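Local coordinates for arginase (Thermus thermophilus, PDB 2EF5), which probably hydrolyses L-arginine to L-ornithine and urea, using a pair of manganese ions in each subunit, at residues G195-A200 with A242-E247. Numbering follows the deposited sequence.
Sequences GVARIA and AHLLME. With GAI (guanidine), chain I.
Two neighbouring helices of the arginase alpha/beta fold, 196-206 and 239-252, pack together where Val196 meets Leu244 and Leu245, Ala197 meets Leu244 and Ala200 meets Leu245. The axes of the short helical segments run roughly parallel, approaching to 9.3 Å and crossing at -28°. Val196, at the start of its helix, points toward the partner: with CG1 anti to the backbone N (chi1 173°), this methyl reaches between the two leucines, 3.8 Å from Leu245 CB and 4.1 Å from Leu244 CD2. The Val196 and Leu245 side chains cross at about a right angle, the valine methyl packing against the CB end of the leucine. One turn on, Ala200 CA lies 5.9 Å from Leu245 CA, a closeness that alanine's small side chain permits, and Ala200 CB rests 3.9 Å from Leu245 CD1. Nearer the surface, Leu244 lays CD2 over the first turn, 3.8 Å from Ala197 N. No hydrogen bond joins the segments; the packing is apolar. Beyond this interface, Glu247 extends its carboxylate to a bound guanidine, OE1 accepting from N1 at 2.7 Å and OE2 from N3 at 2.9 Å, a two-point grip suited to a planar cation. His243 borders the same pocket with CB, and His243 ND1 is hydrogen-bonded to Ser283 OG. Such side-by-side helix packing, roughly parallel and sealed by aliphatic side chains, is characteristic of the helical layers flanking a parallel alpha/beta sheet.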
loop_
_atom_site.group_PDB
_atom_site.type_symbol
_atom_site.label_atom_id
_atom_site.label_comp_id
_atom_site.label_asym_id
_atom_site.label_seq_id
_atom_site.Cartn_x
_atom_site.Cartn_y
_atom_site.Cartn_z
ATOM N N GLY A 195 -16.791 3.031 -13.845
ATOM C CA GLY A 195 -17.883 3.076 -14.801
ATOM C C GLY A 195 -18.403 4.503 -14.867
ATOM O O GLY A 195 -18.395 5.215 -13.859
ATOM N N VAL A 196 -18.862 4.923 -16.043
ATOM C CA VAL A 196 -19.374 6.279 -16.226
ATOM C C VAL A 196 -20.571 6.623 -15.338
ATOM O O VAL A 196 -20.689 7.750 -14.864
ATOM C CB VAL A 196 -19.763 6.532 -17.708
ATOM C CG1 VAL A 196 -20.455 7.881 -17.855
ATOM C CG2 VAL A 196 -18.526 6.483 -18.577
ATOM N N ALA A 197 -21.461 5.663 -15.117
ATOM C CA ALA A 197 -22.637 5.925 -14.298
ATOM C C ALA A 197 -22.253 6.478 -12.920
ATOM O O ALA A 197 -22.746 7.524 -12.490
ATOM C CB ALA A 197 -23.457 4.651 -14.150
ATOM N N ARG A 198 -21.368 5.767 -12.233
ATOM C CA ARG A 198 -20.924 6.188 -10.915
ATOM C C ARG A 198 -20.142 7.501 -10.988
ATOM O O ARG A 198 -20.329 8.387 -10.154
ATOM C CB ARG A 198 -20.068 5.095 -10.277
ATOM C CG ARG A 198 -19.567 5.451 -8.893
ATOM C CD ARG A 198 -18.875 4.273 -8.234
ATOM N NE ARG A 198 -18.397 4.625 -6.901
ATOM C CZ ARG A 198 -17.739 3.797 -6.095
ATOM N NH1 ARG A 198 -17.478 2.556 -6.478
ATOM N NH2 ARG A 198 -17.335 4.217 -4.903
ATOM N N ILE A 199 -19.272 7.639 -11.983
ATOM C CA ILE A 199 -18.501 8.874 -12.121
ATOM C C ILE A 199 -19.399 10.079 -12.344
ATOM O O ILE A 199 -19.168 11.139 -11.764
ATOM C CB ILE A 199 -17.493 8.779 -13.273
ATOM C CG1 ILE A 199 -16.384 7.799 -12.893
ATOM C CG2 ILE A 199 -16.902 10.149 -13.577
ATOM C CD1 ILE A 199 -15.410 7.534 -14.001
ATOM N N ALA A 200 -20.423 9.925 -13.179
ATOM C CA ALA A 200 -21.356 11.016 -13.445
ATOM C C ALA A 200 -22.049 11.438 -12.151
ATOM O O ALA A 200 -22.258 12.624 -11.904
ATOM C CB ALA A 200 -22.393 10.586 -14.477
ATOM N N ALA A 242 -20.146 8.120 -23.615
ATOM C CA ALA A 242 -20.268 9.564 -23.788
ATOM C C ALA A 242 -21.727 10.003 -23.715
ATOM O O ALA A 242 -22.042 11.021 -23.099
ATOM C CB ALA A 242 -19.639 9.998 -25.122
ATOM N N HIS A 243 -22.629 9.251 -24.341
ATOM C CA HIS A 243 -24.034 9.631 -24.285
ATOM C C HIS A 243 -24.567 9.466 -22.862
ATOM O O HIS A 243 -25.321 10.312 -22.381
ATOM C CB HIS A 243 -24.868 8.817 -25.283
ATOM C CG HIS A 243 -24.814 9.355 -26.680
ATOM N ND1 HIS A 243 -25.529 10.468 -27.075
ATOM C CD2 HIS A 243 -24.102 8.961 -27.758
ATOM C CE1 HIS A 243 -25.256 10.733 -28.340
ATOM N NE2 HIS A 243 -24.393 9.838 -28.781
ATOM N N LEU A 244 -24.162 8.401 -22.175
ATOM C CA LEU A 244 -24.623 8.206 -20.801
ATOM C C LEU A 244 -24.205 9.392 -19.926
ATOM O O LEU A 244 -25.006 9.923 -19.157
ATOM C CB LEU A 244 -24.051 6.922 -20.197
ATOM C CG LEU A 244 -24.519 6.716 -18.749
ATOM C CD1 LEU A 244 -26.036 6.519 -18.727
ATOM C CD2 LEU A 244 -23.821 5.517 -18.142
ATOM N N LEU A 245 -22.945 9.799 -20.044
ATOM C CA LEU A 245 -22.443 10.929 -19.270
ATOM C C LEU A 245 -23.290 12.171 -19.513
ATOM O O LEU A 245 -23.670 12.872 -18.568
ATOM C CB LEU A 245 -20.990 11.229 -19.639
ATOM C CG LEU A 245 -20.388 12.444 -18.925
ATOM C CD1 LEU A 245 -20.408 12.224 -17.412
ATOM C CD2 LEU A 245 -18.974 12.660 -19.419
ATOM N N MET A 246 -23.581 12.441 -20.781
ATOM C CA MET A 246 -24.387 13.596 -21.144
ATOM C C MET A 246 -25.805 13.492 -20.588
ATOM O O MET A 246 -26.343 14.474 -20.082
ATOM C CB MET A 246 -24.451 13.754 -22.671
ATOM C CG MET A 246 -23.128 14.049 -23.346
ATOM S SD MET A 246 -22.313 15.581 -22.803
ATOM C CE MET A 246 -21.024 14.932 -21.772
ATOM N N GLU A 247 -26.407 12.309 -20.679
ATOM C CA GLU A 247 -27.773 12.119 -20.196
ATOM C C GLU A 247 -27.894 12.290 -18.680
ATOM O O GLU A 247 -28.871 12.864 -18.190
ATOM C CB GLU A 247 -28.299 10.735 -20.602
ATOM C CG GLU A 247 -28.262 10.471 -22.107
ATOM C CD GLU A 247 -28.550 9.016 -22.452
ATOM O OE1 GLU A 247 -28.112 8.127 -21.700
ATOM O OE2 GLU A 247 -29.193 8.754 -23.485
HETATM C C GAI I . -27.219 5.753 -24.223
HETATM N N1 GAI I . -27.053 5.955 -22.907
HETATM N N2 GAI I . -26.597 4.732 -24.817
HETATM N N3 GAI I . -28.005 6.568 -24.936
#